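Local coordinates for high choriolytic enzyme 1 (Oryzias latipes, PDB 3VTG), which is a zinc-dependent endopeptidase of the astacin family that takes part in breaking down the egg envelope when the fish hatches, at residues P23-S28 with F62-S67; E39-A44 with I96-L101; G47-R52 with W188-I193; G70-L75 with E83-R88. All blocks are in the same frame, centred on the assembly; numbering follows the deposited sequence.

Three of the four contacts reach one mixed sheet, and the helix 94-105 that carries zinc ligands packs against it. Interactions 1 and 4 lie about 10 Å apart, centre to centre, and share a seam: Val66 N meets Leu84 O at 2.9 Å. Interaction 2 brings helix 32-43 against the zinc helix, about 13 Å from interaction 1 centre to centre, and Tyr24 OH meets Glu39 OE2 at 2.6 Å. Interaction 4 borders the active site, where Glu100 OE2 lies 3.1 Å from Cys71 O. Interaction 3, about 20 Å from interaction 4 centre to centre and across the chain's centre, ties the C-terminal helix 187-196 to the start of strand 51-55.

Interaction 1 (P23-S28 with F62-S67); sequences PYVISS and FISVVS
Pro23 O receives the amide of Ile63 at 2.9 Å, the first of four backbone hydrogen bonds joining 23-28 to 62-67. Val25 N then gives to Ile63 O, Val65 N to Val25 O, and Ser27 N to Val65 O, so that Val25 uses both its N-H and its C=O on the same neighbouring strand. This alternation, with strand axes 18° apart and 4.5 Å at closest approach, is the evidence for a parallel pair. Tyr24 CA also comes within 3.1 Å of Ile63 O, a CA-H...O contact between the conventional bonds.

Side chains divide between two faces. On that of Val25 and Ser64, Val25 CG2 meets the edge of the Phe62 ring, 3.7 Å from CE1, close to the ring plane. With CG1 anti to the carbonyl carbon (chi1 -64°), CG2 falls between the backbone N and the carbonyl carbon, beside the Phe62 ring. On the other face Ile26 CG1 lies alongside Val65 CB at 4.2 Å, both side chains pointing the same way. Beyond the last bond, a water bridges Ser27 OG (2.8 Å) and Ser67 N, while Glu29 N also bonds to that hydroxyl.

Further out, Arg56 makes a cation-pi contact with Phe62, and helix 32-43 covers Ile26 through Val35 and Ile38. The chain passes through that helix and strand 51-55 before 62-66 joins 20-26 in the parallel part of the astacin catalytic domain's mixed sheet.

Interaction 2 (E39-A44 with I96-L101); sequences EGAMRA and IIQHEL. With ZN (zinc ion), chain B.
A buried, apolar contact between helices 32-43 and 94-105 joins Ala41, Met42 and Ala44 of segment 39-44 to Ile97, Gln98 and Leu101. The local axes approach to 8.9 Å and cross at -64°, and no hydrogen bond spans the interface. Ala41 is the point of closest backbone approach: its CA lies 5.8 Å from that of Gln98, and its methyl CB meets Ile97 CG2 at 3.6 Å. Leu101 presents CD1 to Met42 CG at 3.7 Å, the two side chains crossing at about a right angle. Although the CB of Met42 is directed away from the zinc helix, its CG is still near enough to receive this methyl.

The second helix holds His99 and Glu100 of the HExxH zinc-protease motif, and these residues serve the side remote from helix 32-43. With CG of His99 anti to its backbone N (chi1 173°), NE2 reaches the zinc ion at 2.1 Å; His103, His109 and two waters complete the coordination. Zinc at NE2 and Ile152 O, hydrogen-bonded to ND1, together hold the ring's rotation. One zinc-bound water donates to OE2 of Glu100, the predicted active-site residue, at 2.7 Å.

Gln98 packs its CG by Ala41, 3.7 Å from Ala41 O, and its extended chain runs on to Ala44. There the Ala44 methyl CB lies over a face of the amide, 3.6 Å from Gln98 CD, while NE2 is hydrogen-bonded to Ser94 OG one turn earlier.

Interaction 3 (G47-R52 with W188-I193); sequences GKTCIR and WDITRI
Ile190 and Ile193, one helical turn apart on helix 187-196, supply the side chains that meet 47-52. Between Trp188 and Ile193 the backbone bonds of Arg192 N to Trp188 O and Ile193 N to Asp189 O document the helical turn that sets these two isoleucines on the same flank.

Ile190 uses two branches. CG2, anti to the backbone N, approaches Lys48 CB at 3.9 Å, and CD1 meets Thr49 CG2 at the same distance, the threonine and isoleucine side chains crossing at about a right angle.

Ile193 makes the tightest apolar approach. Its CG2 lies 3.5 Å from Ile51 CG1 and 3.9 Å from Thr49 CB, so one methyl sits against both residues. Behind it, Leu105 of helix 94-105 touches both Ile51 and Ile193.

The receiving segment is shaped by its own bonds. Thr49 OG1, placed between the backbone N and carbonyl carbon (chi1 84°), accepts from Ile51 N at 3.1 Å to form an ST turn, and is also hydrogen-bonded to Phe45 O. Arg52 NH1 gives to Thr49 O and Ile51 O, both at 2.8 Å. Thr49 OG1 and O thus find their partners in or beside its own turn, and no hydrogen bond crosses between the segments. Packing of methyl and methylene groups by itself sets no polar register between helix and segment; the covalent tie of this region to the C-terminal end of the chain is the disulfide between Cys50 and Cys199.

Interaction 4 (G70-L75 with E83-R88); sequences GCYSEL and ELSINR
Tyr72 and Ser85 form a hydrogen-bonded antiparallel pair: Tyr72 N gives to Ser85 O at 3.1 Å, and Ser85 N returns a bond to Tyr72 O at 2.8 Å. Gly70 O is gripped twice, by Ser85 OG (2.9 Å) and by Asn87 N (3.3 Å), which arrive from opposite faces of its carbonyl plane.

The main side-chain contact is a CH-pi interaction. Ser85 CB stands over the centre of the Tyr72 ring, 3.5 Å from the centroid and 14° off the normal. Its OG, anti to the backbone N (chi1 -178°), is directed instead to Gly70 O and is also hydrogen-bonded to Lys68 N. Ser73 CB also rests against Leu84 CG at 3.8 Å.

Water extends the polar network. One molecule, in the plane of the Tyr72 ring, links its OH to Glu83 OE1, which also forms a salt bridge with Lys68; a second donates to Ser73 OG and Glu83 O.

The hairpin places the short, weakly bonded strand 71-73 at the sheet edge; an antiparallel edge strand bordering the active-site cleft is a feature of astacins and related metzincins. On its far side 81-86 pairs with 62-66, while Cys71 and Ser73 touch Glu100 on helix 94-105, and a disulfide ties Cys71 to Cys91.

Interaction 1 (P23-S28 with F62-S67)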
loop_
_atom_site.group_PDB
_atom_site.type_symbol
_atom_site.label_atom_id
_atom_site.label_comp_id
_atom_site.label_asym_id
_atom_site.label_seq_id
_atom_site.Cartn_x
_atom_site.Cartn_y
_atom_site.Cartn_z
ATOM N N PRO A 23 3.118 -16.214 -0.410
ATOM C CA PRO A 23 3.112 -16.843 -1.728
ATOM C C PRO A 23 2.295 -16.047 -2.734
ATOM O O PRO A 23 1.314 -15.397 -2.366
ATOM C CB PRO A 23 2.448 -18.204 -1.476
ATOM C CG PRO A 23 2.340 -18.341 0.007
ATOM C CD PRO A 23 2.272 -16.949 0.543
ATOM N N TYR A 24 2.704 -16.106 -3.997
ATOM C CA TYR A 24 1.990 -15.407 -5.063
ATOM C C TYR A 24 2.040 -16.163 -6.381
ATOM O O TYR A 24 2.923 -16.993 -6.599
ATOM C CB TYR A 24 2.551 -13.990 -5.262
ATOM C CG TYR A 24 3.966 -13.975 -5.799
ATOM C CD1 TYR A 24 4.220 -14.047 -7.174
ATOM C CD2 TYR A 24 5.053 -13.903 -4.934
ATOM C CE1 TYR A 24 5.516 -14.053 -7.663
ATOM C CE2 TYR A 24 6.351 -13.904 -5.412
ATOM C CZ TYR A 24 6.576 -13.981 -6.774
ATOM O OH TYR A 24 7.865 -13.980 -7.239
ATOM N N VAL A 25 1.079 -15.853 -7.245
ATOM C CA VAL A 25 1.115 -16.250 -8.648
ATOM C C VAL A 25 0.936 -14.996 -9.498
ATOM O O VAL A 25 0.271 -14.042 -9.082
ATOM C CB VAL A 25 0.049 -17.323 -9.001
ATOM C CG1 VAL A 25 0.311 -18.620 -8.243
ATOM C CG2 VAL A 25 -1.369 -16.827 -8.745
ATOM N N ILE A 26 1.553 -14.993 -10.674
ATOM C CA ILE A 26 1.436 -13.878 -11.606
ATOM C C ILE A 26 0.763 -14.369 -12.886
ATOM O O ILE A 26 1.213 -15.340 -13.502
ATOM C CB ILE A 26 2.812 -13.237 -11.900
ATOM C CG1 ILE A 26 3.402 -12.627 -10.618
ATOM C CG2 ILE A 26 2.696 -12.177 -12.989
ATOM C CD1 ILE A 26 4.838 -12.153 -10.739
ATOM N N SER A 27 -0.319 -13.695 -13.269
ATOM C CA SER A 27 -1.113 -14.068 -14.444
ATOM C C SER A 27 -0.260 -14.320 -15.685
ATOM O O SER A 27 0.695 -13.585 -15.953
ATOM C CB SER A 27 -2.145 -12.981 -14.750
ATOM O OG SER A 27 -2.793 -13.211 -15.993
ATOM N N SER A 28 -0.625 -15.355 -16.441
ATOM C CA SER A 28 0.030 -15.688 -17.707
ATOM C C SER A 28 -0.091 -14.574 -18.754
ATOM O O SER A 28 0.630 -14.583 -19.755
ATOM C CB SER A 28 -0.529 -16.999 -18.267
ATOM O OG SER A 28 -1.850 -16.828 -18.745
ATOM N N PHE A 62 -2.720 -17.004 -0.730
ATOM C CA PHE A 62 -1.772 -16.479 -1.711
ATOM C C PHE A 62 -2.321 -15.279 -2.462
ATOM O O PHE A 62 -3.533 -15.077 -2.533
ATOM C CB PHE A 62 -1.325 -17.579 -2.694
ATOM C CG PHE A 62 -2.396 -18.025 -3.652
ATOM C CD1 PHE A 62 -2.412 -17.551 -4.961
ATOM C CD2 PHE A 62 -3.373 -18.936 -3.261
ATOM C CE1 PHE A 62 -3.386 -17.964 -5.854
ATOM C CE2 PHE A 62 -4.353 -19.350 -4.151
ATOM C CZ PHE A 62 -4.356 -18.866 -5.450
ATOM N N ILE A 63 -1.409 -14.492 -3.025
ATOM C CA ILE A 63 -1.762 -13.340 -3.842
ATOM C C ILE A 63 -1.765 -13.737 -5.318
ATOM O O ILE A 63 -0.812 -14.345 -5.814
ATOM C CB ILE A 63 -0.789 -12.165 -3.606
ATOM C CG1 ILE A 63 -0.847 -11.710 -2.141
ATOM C CG2 ILE A 63 -1.106 -11.007 -4.544
ATOM C CD1 ILE A 63 0.198 -10.679 -1.765
ATOM N N SER A 64 -2.849 -13.392 -6.008
ATOM C CA SER A 64 -2.952 -13.592 -7.443
ATOM C C SER A 64 -2.843 -12.241 -8.137
ATOM O O SER A 64 -3.753 -11.417 -8.052
ATOM C CB SER A 64 -4.281 -14.268 -7.778
ATOM O OG SER A 64 -4.418 -14.444 -9.175
ATOM N N VAL A 65 -1.716 -12.014 -8.806
ATOM C CA VAL A 65 -1.470 -10.751 -9.503
ATOM C C VAL A 65 -2.091 -10.802 -10.899
ATOM O O VAL A 65 -1.741 -11.659 -11.718
ATOM C CB VAL A 65 0.035 -10.404 -9.585
ATOM C CG1 VAL A 65 0.233 -9.020 -10.190
ATOM C CG2 VAL A 65 0.686 -10.476 -8.207
ATOM N N VAL A 66 -3.018 -9.882 -11.154
ATOM C CA VAL A 66 -3.800 -9.874 -12.391
ATOM C C VAL A 66 -3.845 -8.469 -12.983
ATOM O O VAL A 66 -3.714 -7.479 -12.256
ATOM C CB VAL A 66 -5.244 -10.390 -12.164
ATOM C CG1 VAL A 66 -5.251 -11.890 -11.900
ATOM C CG2 VAL A 66 -5.928 -9.638 -11.028
ATOM N N SER A 67 -4.017 -8.375 -14.298
ATOM C CA SER A 67 -4.166 -7.072 -14.936
ATOM C C SER A 67 -5.640 -6.732 -15.092
ATOM O O SER A 67 -6.247 -7.014 -16.124
ATOM C CB SER A 67 -3.457 -7.028 -16.288
ATOM O OG SER A 67 -3.577 -5.734 -16.860
HETATM O O HOH W 1 -4.290 -10.818 -15.959
#

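Interaction 2 (E39-A44 with I96-L101)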
loop_
_atom_site.group_PDB
_atom_site.type_symbol
_atom_site.label_atom_id
_atom_site.label_comp_id
_atom_site.label_asym_id
_atom_site.label_seq_id
_atom_site.Cartn_x
_atom_site.Cartn_y
_atom_site.Cartn_z
ATOM N N GLU A 39 8.425 -8.842 -9.805
ATOM C CA GLU A 39 9.328 -9.517 -8.875
ATOM C C GLU A 39 10.439 -8.580 -8.387
ATOM O O GLU A 39 10.885 -8.682 -7.244
ATOM C CB GLU A 39 9.874 -10.822 -9.475
ATOM C CG GLU A 39 8.794 -11.888 -9.664
ATOM C CD GLU A 39 9.322 -13.267 -10.044
ATOM O OE1 GLU A 39 10.384 -13.354 -10.700
ATOM O OE2 GLU A 39 8.660 -14.275 -9.700
ATOM N N GLY A 40 10.860 -7.651 -9.245
ATOM C CA GLY A 40 11.826 -6.621 -8.863
ATOM C C GLY A 40 11.308 -5.737 -7.742
ATOM O O GLY A 40 12.029 -5.442 -6.786
ATOM N N ALA A 41 10.047 -5.323 -7.856
ATOM C CA ALA A 41 9.395 -4.523 -6.822
ATOM C C ALA A 41 9.280 -5.287 -5.508
ATOM O O ALA A 41 9.444 -4.712 -4.434
ATOM C CB ALA A 41 8.030 -4.053 -7.292
ATOM N N MET A 42 9.017 -6.589 -5.602
ATOM C CA MET A 42 8.930 -7.453 -4.426
ATOM C C MET A 42 10.249 -7.519 -3.669
ATOM O O MET A 42 10.259 -7.615 -2.440
ATOM C CB MET A 42 8.498 -8.858 -4.827
ATOM C CG MET A 42 7.045 -8.949 -5.240
ATOM S SD MET A 42 6.682 -10.530 -6.012
ATOM C CE MET A 42 4.895 -10.433 -6.043
ATOM N N ARG A 43 11.361 -7.456 -4.402
ATOM C CA ARG A 43 12.687 -7.503 -3.791
ATOM C C ARG A 43 12.983 -6.306 -2.893
ATOM O O ARG A 43 13.847 -6.387 -2.024
ATOM C CB ARG A 43 13.781 -7.655 -4.852
ATOM C CG ARG A 43 13.931 -9.071 -5.385
ATOM C CD ARG A 43 15.252 -9.267 -6.120
ATOM N NE ARG A 43 15.388 -8.401 -7.291
ATOM C CZ ARG A 43 14.860 -8.652 -8.487
ATOM N NH1 ARG A 43 14.140 -9.747 -8.700
ATOM N NH2 ARG A 43 15.049 -7.797 -9.479
ATOM N N ALA A 44 12.258 -5.206 -3.096
ATOM C CA ALA A 44 12.434 -3.995 -2.290
ATOM C C ALA A 44 12.164 -4.223 -0.802
ATOM O O ALA A 44 12.587 -3.435 0.043
ATOM C CB ALA A 44 11.559 -2.869 -2.823
ATOM N N ILE A 96 4.577 1.942 -7.584
ATOM C CA ILE A 96 3.153 1.610 -7.564
ATOM C C ILE A 96 2.935 0.166 -7.102
ATOM O O ILE A 96 2.053 -0.107 -6.275
ATOM C CB ILE A 96 2.496 1.865 -8.941
ATOM C CG1 ILE A 96 2.434 3.373 -9.221
ATOM C CG2 ILE A 96 1.101 1.253 -9.008
ATOM C CD1 ILE A 96 1.921 3.744 -10.598
ATOM N N ILE A 97 3.753 -0.751 -7.615
ATOM C CA ILE A 97 3.653 -2.156 -7.221
ATOM C C ILE A 97 3.946 -2.315 -5.724
ATOM O O ILE A 97 3.218 -3.014 -5.020
ATOM C CB ILE A 97 4.545 -3.076 -8.088
ATOM C CG1 ILE A 97 4.125 -2.996 -9.562
ATOM C CG2 ILE A 97 4.467 -4.518 -7.594
ATOM C CD1 ILE A 97 5.215 -3.372 -10.546
ATOM N N GLN A 98 4.980 -1.631 -5.238
ATOM C CA GLN A 98 5.312 -1.636 -3.809
ATOM C C GLN A 98 4.162 -1.104 -2.947
ATOM O O GLN A 98 3.861 -1.661 -1.891
ATOM C CB GLN A 98 6.578 -0.825 -3.545
ATOM C CG GLN A 98 7.846 -1.424 -4.129
ATOM C CD GLN A 98 9.037 -0.507 -3.940
ATOM O OE1 GLN A 98 9.321 -0.063 -2.824
ATOM N NE2 GLN A 98 9.740 -0.213 -5.026
ATOM N N HIS A 99 3.532 -0.026 -3.415
ATOM C CA HIS A 99 2.340 0.551 -2.788
ATOM C C HIS A 99 1.261 -0.503 -2.647
ATOM O O HIS A 99 0.696 -0.687 -1.560
ATOM C CB HIS A 99 1.883 1.752 -3.620
ATOM C CG HIS A 99 0.565 2.357 -3.191
ATOM N ND1 HIS A 99 0.483 3.560 -2.585
ATOM C CD2 HIS A 99 -0.745 1.903 -3.346
ATOM C CE1 HIS A 99 -0.811 3.854 -2.351
ATOM N NE2 HIS A 99 -1.561 2.838 -2.815
ATOM N N GLU A 100 0.982 -1.229 -3.730
ATOM C CA GLU A 100 -0.043 -2.278 -3.702
ATOM C C GLU A 100 0.311 -3.434 -2.769
ATOM O O GLU A 100 -0.551 -3.938 -2.039
ATOM C CB GLU A 100 -0.347 -2.803 -5.112
ATOM C CG GLU A 100 -0.913 -1.764 -6.074
ATOM C CD GLU A 100 -2.111 -1.005 -5.523
ATOM O OE1 GLU A 100 -2.863 -1.554 -4.686
ATOM O OE2 GLU A 100 -2.299 0.156 -5.934
ATOM N N LEU A 101 1.575 -3.844 -2.786
ATOM C CA LEU A 101 2.044 -4.895 -1.890
ATOM C C LEU A 101 1.903 -4.482 -0.420
ATOM O O LEU A 101 1.599 -5.312 0.437
ATOM C CB LEU A 101 3.482 -5.295 -2.229
ATOM C CG LEU A 101 3.681 -5.991 -3.582
ATOM C CD1 LEU A 101 5.154 -5.990 -3.960
ATOM C CD2 LEU A 101 3.124 -7.411 -3.591
HETATM ZN ZN ZN B . -3.599 2.560 -2.673
HETATM O O HOH W 2 -4.141 1.242 -4.254
HETATM O O HOH W 3 -3.881 4.054 -4.405
#

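Interaction 3 (G47-R52 with W188-I193)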
loop_
_atom_site.group_PDB
_atom_site.type_symbol
_atom_site.label_atom_id
_atom_site.label_comp_id
_atom_site.label_asym_id
_atom_site.label_seq_id
_atom_site.Cartn_x
_atom_site.Cartn_y
_atom_site.Cartn_z
ATOM N N GLY A 47 15.724 -6.181 1.899
ATOM C CA GLY A 47 16.874 -5.593 2.580
ATOM C C GLY A 47 16.644 -5.158 4.015
ATOM O O GLY A 47 17.530 -5.315 4.861
ATOM N N LYS A 48 15.457 -4.619 4.294
ATOM C CA LYS A 48 15.189 -3.987 5.588
ATOM C C LYS A 48 13.932 -4.480 6.319
ATOM O O LYS A 48 13.588 -3.947 7.373
ATOM C CB LYS A 48 15.196 -2.455 5.449
ATOM C CG LYS A 48 16.557 -1.884 5.071
ATOM C CD LYS A 48 16.677 -0.402 5.386
ATOM C CE LYS A 48 18.113 0.083 5.240
ATOM N NZ LYS A 48 19.025 -0.528 6.246
ATOM N N THR A 49 13.256 -5.496 5.777
ATOM C CA THR A 49 12.126 -6.131 6.481
ATOM C C THR A 49 12.248 -7.654 6.505
ATOM O O THR A 49 13.121 -8.225 5.844
ATOM C CB THR A 49 10.737 -5.756 5.899
ATOM O OG1 THR A 49 10.424 -6.600 4.782
ATOM C CG2 THR A 49 10.662 -4.287 5.486
ATOM N N CYS A 50 11.357 -8.296 7.259
ATOM C CA CYS A 50 11.289 -9.758 7.319
ATOM C C CYS A 50 10.230 -10.346 6.367
ATOM O O CYS A 50 9.912 -11.539 6.433
ATOM C CB CYS A 50 11.093 -10.245 8.766
ATOM S SG CYS A 50 9.492 -9.918 9.549
ATOM N N ILE A 51 9.710 -9.501 5.475
ATOM C CA ILE A 51 8.740 -9.919 4.458
ATOM C C ILE A 51 9.463 -10.558 3.272
ATOM O O ILE A 51 10.437 -10.002 2.761
ATOM C CB ILE A 51 7.897 -8.718 3.946
ATOM C CG1 ILE A 51 7.174 -7.992 5.091
ATOM C CG2 ILE A 51 6.922 -9.143 2.852
ATOM C CD1 ILE A 51 6.190 -8.825 5.883
ATOM N N ARG A 52 8.982 -11.724 2.847
ATOM C CA ARG A 52 9.496 -12.393 1.651
ATOM C C ARG A 52 8.352 -12.850 0.749
ATOM O O ARG A 52 7.614 -13.769 1.092
ATOM C CB ARG A 52 10.365 -13.604 2.018
ATOM C CG ARG A 52 11.556 -13.314 2.917
ATOM C CD ARG A 52 12.659 -12.541 2.212
ATOM N NE ARG A 52 13.773 -12.310 3.127
ATOM C CZ ARG A 52 13.887 -11.249 3.923
ATOM N NH1 ARG A 52 12.965 -10.292 3.913
ATOM N NH2 ARG A 52 14.934 -11.143 4.732
ATOM N N TRP A 188 9.454 5.536 7.563
ATOM C CA TRP A 188 8.293 5.112 8.339
ATOM C C TRP A 188 7.533 3.974 7.713
ATOM O O TRP A 188 7.039 3.116 8.435
ATOM C CB TRP A 188 7.382 6.285 8.697
ATOM C CG TRP A 188 8.005 7.206 9.716
ATOM C CD1 TRP A 188 8.336 8.545 9.554
ATOM C CD2 TRP A 188 8.412 6.876 11.091
ATOM N NE1 TRP A 188 8.895 9.055 10.698
ATOM C CE2 TRP A 188 8.973 8.107 11.658
ATOM C CE3 TRP A 188 8.367 5.727 11.883
ATOM C CZ2 TRP A 188 9.456 8.165 12.962
ATOM C CZ3 TRP A 188 8.855 5.800 13.195
ATOM C CH2 TRP A 188 9.386 6.991 13.718
ATOM N N ASP A 189 7.456 3.931 6.379
ATOM C CA ASP A 189 6.857 2.774 5.693
ATOM C C ASP A 189 7.546 1.476 6.128
ATOM O O ASP A 189 6.880 0.506 6.491
ATOM C CB ASP A 189 6.954 2.900 4.166
ATOM C CG ASP A 189 6.056 3.988 3.584
ATOM O OD1 ASP A 189 4.963 4.262 4.136
ATOM O OD2 ASP A 189 6.452 4.548 2.540
ATOM N N ILE A 190 8.880 1.477 6.086
ATOM C CA ILE A 190 9.684 0.310 6.459
ATOM C C ILE A 190 9.529 -0.022 7.947
ATOM O O ILE A 190 9.324 -1.183 8.313
ATOM C CB ILE A 190 11.170 0.514 6.062
ATOM C CG1 ILE A 190 11.326 0.538 4.530
ATOM C CG2 ILE A 190 12.077 -0.538 6.697
ATOM C CD1 ILE A 190 10.976 -0.758 3.823
ATOM N N THR A 191 9.602 1.006 8.791
ATOM C CA THR A 191 9.459 0.832 10.235
ATOM C C THR A 191 8.105 0.202 10.577
ATOM O O THR A 191 8.030 -0.720 11.393
ATOM C CB THR A 191 9.650 2.171 10.980
ATOM O OG1 THR A 191 10.968 2.673 10.721
ATOM C CG2 THR A 191 9.469 1.997 12.489
ATOM N N ARG A 192 7.045 0.684 9.930
ATOM C CA ARG A 192 5.695 0.174 10.166
ATOM C C ARG A 192 5.559 -1.316 9.859
ATOM O O ARG A 192 4.953 -2.052 10.633
ATOM C CB ARG A 192 4.669 0.970 9.362
ATOM C CG ARG A 192 4.419 2.367 9.897
ATOM C CD ARG A 192 3.780 3.218 8.822
ATOM N NE ARG A 192 3.628 4.603 9.250
ATOM C CZ ARG A 192 3.166 5.578 8.474
ATOM N NH1 ARG A 192 2.822 5.333 7.216
ATOM N NH2 ARG A 192 3.058 6.806 8.959
ATOM N N ILE A 193 6.126 -1.750 8.732
ATOM C CA ILE A 193 6.152 -3.170 8.382
ATOM C C ILE A 193 6.835 -3.968 9.494
ATOM O O ILE A 193 6.306 -4.979 9.961
ATOM C CB ILE A 193 6.867 -3.412 7.034
ATOM C CG1 ILE A 193 6.081 -2.772 5.878
ATOM C CG2 ILE A 193 7.079 -4.905 6.795
ATOM C CD1 ILE A 193 6.876 -2.606 4.595
#

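Interaction 4 (G70-L75 with E83-R88)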
loop_
_atom_site.group_PDB
_atom_site.type_symbol
_atom_site.label_atom_id
_atom_site.label_comp_id
_atom_site.label_asym_id
_atom_site.label_seq_id
_atom_site.Cartn_x
_atom_site.Cartn_y
_atom_site.Cartn_z
ATOM N N GLY A 70 -7.168 -0.733 -13.161
ATOM C CA GLY A 70 -6.316 0.084 -12.305
ATOM C C GLY A 70 -5.365 -0.706 -11.424
ATOM O O GLY A 70 -5.072 -1.879 -11.683
ATOM N N CYS A 71 -4.875 -0.037 -10.385
ATOM C CA CYS A 71 -3.932 -0.621 -9.440
ATOM C C CYS A 71 -4.619 -0.728 -8.084
ATOM O O CYS A 71 -5.003 0.284 -7.500
ATOM C CB CYS A 71 -2.671 0.251 -9.318
ATOM S SG CYS A 71 -2.231 1.275 -10.753
ATOM N N TYR A 72 -4.790 -1.953 -7.591
ATOM C CA TYR A 72 -5.461 -2.171 -6.306
ATOM C C TYR A 72 -5.061 -3.483 -5.642
ATOM O O TYR A 72 -4.487 -4.374 -6.269
ATOM C CB TYR A 72 -6.991 -2.060 -6.433
ATOM C CG TYR A 72 -7.671 -3.134 -7.257
ATOM C CD1 TYR A 72 -8.142 -2.857 -8.540
ATOM C CD2 TYR A 72 -7.878 -4.419 -6.743
ATOM C CE1 TYR A 72 -8.780 -3.829 -9.294
ATOM C CE2 TYR A 72 -8.508 -5.399 -7.492
ATOM C CZ TYR A 72 -8.958 -5.097 -8.764
ATOM O OH TYR A 72 -9.590 -6.067 -9.506
ATOM N N SER A 73 -5.370 -3.582 -4.355
ATOM C CA SER A 73 -5.149 -4.796 -3.591
ATOM C C SER A 73 -6.152 -4.872 -2.460
ATOM O O SER A 73 -6.657 -3.850 -1.987
ATOM C CB SER A 73 -3.732 -4.819 -3.008
ATOM O OG SER A 73 -3.550 -5.944 -2.161
ATOM N N GLU A 74 -6.434 -6.098 -2.032
ATOM C CA GLU A 74 -7.134 -6.328 -0.778
ATOM C C GLU A 74 -6.239 -5.890 0.385
ATOM O O GLU A 74 -5.010 -5.857 0.253
ATOM C CB GLU A 74 -7.493 -7.809 -0.637
ATOM C CG GLU A 74 -8.303 -8.387 -1.794
ATOM C CD GLU A 74 -9.752 -7.924 -1.821
ATOM O OE1 GLU A 74 -10.234 -7.345 -0.821
ATOM O OE2 GLU A 74 -10.421 -8.153 -2.853
ATOM N N LEU A 75 -6.859 -5.549 1.512
ATOM C CA LEU A 75 -6.136 -5.153 2.721
ATOM C C LEU A 75 -5.851 -6.339 3.631
ATOM O O LEU A 75 -6.776 -6.949 4.166
ATOM C CB LEU A 75 -6.943 -4.120 3.509
ATOM C CG LEU A 75 -6.764 -2.627 3.264
ATOM C CD1 LEU A 75 -7.786 -1.874 4.099
ATOM C CD2 LEU A 75 -5.352 -2.188 3.621
ATOM N N GLU A 83 -6.832 -11.256 -4.894
ATOM C CA GLU A 83 -6.318 -10.594 -6.081
ATOM C C GLU A 83 -5.613 -9.283 -5.770
ATOM O O GLU A 83 -5.949 -8.572 -4.814
ATOM C CB GLU A 83 -7.418 -10.407 -7.135
ATOM C CG GLU A 83 -7.822 -11.718 -7.802
ATOM C CD GLU A 83 -8.717 -11.556 -9.023
ATOM O OE1 GLU A 83 -9.330 -10.483 -9.208
ATOM O OE2 GLU A 83 -8.811 -12.526 -9.803
ATOM N N LEU A 84 -4.599 -9.002 -6.579
ATOM C CA LEU A 84 -3.898 -7.732 -6.572
ATOM C C LEU A 84 -3.777 -7.331 -8.032
ATOM O O LEU A 84 -3.205 -8.072 -8.839
ATOM C CB LEU A 84 -2.518 -7.872 -5.915
ATOM C CG LEU A 84 -1.673 -6.616 -5.664
ATOM C CD1 LEU A 84 -0.662 -6.861 -4.554
ATOM C CD2 LEU A 84 -0.966 -6.143 -6.924
ATOM N N SER A 85 -4.336 -6.175 -8.374
ATOM C CA SER A 85 -4.333 -5.723 -9.757
ATOM C C SER A 85 -3.186 -4.776 -10.059
ATOM O O SER A 85 -3.032 -3.736 -9.412
ATOM C CB SER A 85 -5.661 -5.063 -10.116
ATOM O OG SER A 85 -5.670 -4.678 -11.479
ATOM N N ILE A 86 -2.377 -5.165 -11.039
ATOM C CA ILE A 86 -1.391 -4.281 -11.645
ATOM C C ILE A 86 -1.783 -4.174 -13.120
ATOM O O ILE A 86 -1.381 -5.002 -13.942
ATOM C CB ILE A 86 0.057 -4.816 -11.471
ATOM C CG1 ILE A 86 0.427 -4.928 -9.984
ATOM C CG2 ILE A 86 1.073 -3.954 -12.218
ATOM C CD1 ILE A 86 0.406 -3.617 -9.212
ATOM N N ASN A 87 -2.608 -3.182 -13.449
ATOM C CA ASN A 87 -2.985 -2.970 -14.842
ATOM C C ASN A 87 -1.732 -2.728 -15.679
ATOM O O ASN A 87 -0.884 -1.911 -15.315
ATOM C CB ASN A 87 -3.962 -1.806 -14.994
ATOM C CG ASN A 87 -4.404 -1.609 -16.432
ATOM O OD1 ASN A 87 -3.788 -0.847 -17.178
ATOM N ND2 ASN A 87 -5.452 -2.316 -16.836
ATOM N N ARG A 88 -1.625 -3.449 -16.793
ATOM C CA ARG A 88 -0.444 -3.393 -17.656
ATOM C C ARG A 88 -0.172 -2.003 -18.226
ATOM O O ARG A 88 0.979 -1.657 -18.496
ATOM C CB ARG A 88 -0.578 -4.388 -18.807
ATOM C CG ARG A 88 -0.671 -5.841 -18.380
ATOM C CD ARG A 88 -0.926 -6.717 -19.588
ATOM N NE ARG A 88 0.309 -7.014 -20.306
ATOM C CZ ARG A 88 0.366 -7.629 -21.483
ATOM N NH1 ARG A 88 -0.746 -8.003 -22.103
ATOM N NH2 ARG A 88 1.542 -7.869 -22.041
HETATM O O HOH W 4 -10.238 -8.190 -8.006
HETATM O O HOH W 5 -4.238 -8.659 -2.454
HETATM O O HOH W 6 -9.541 -10.898 -4.131
#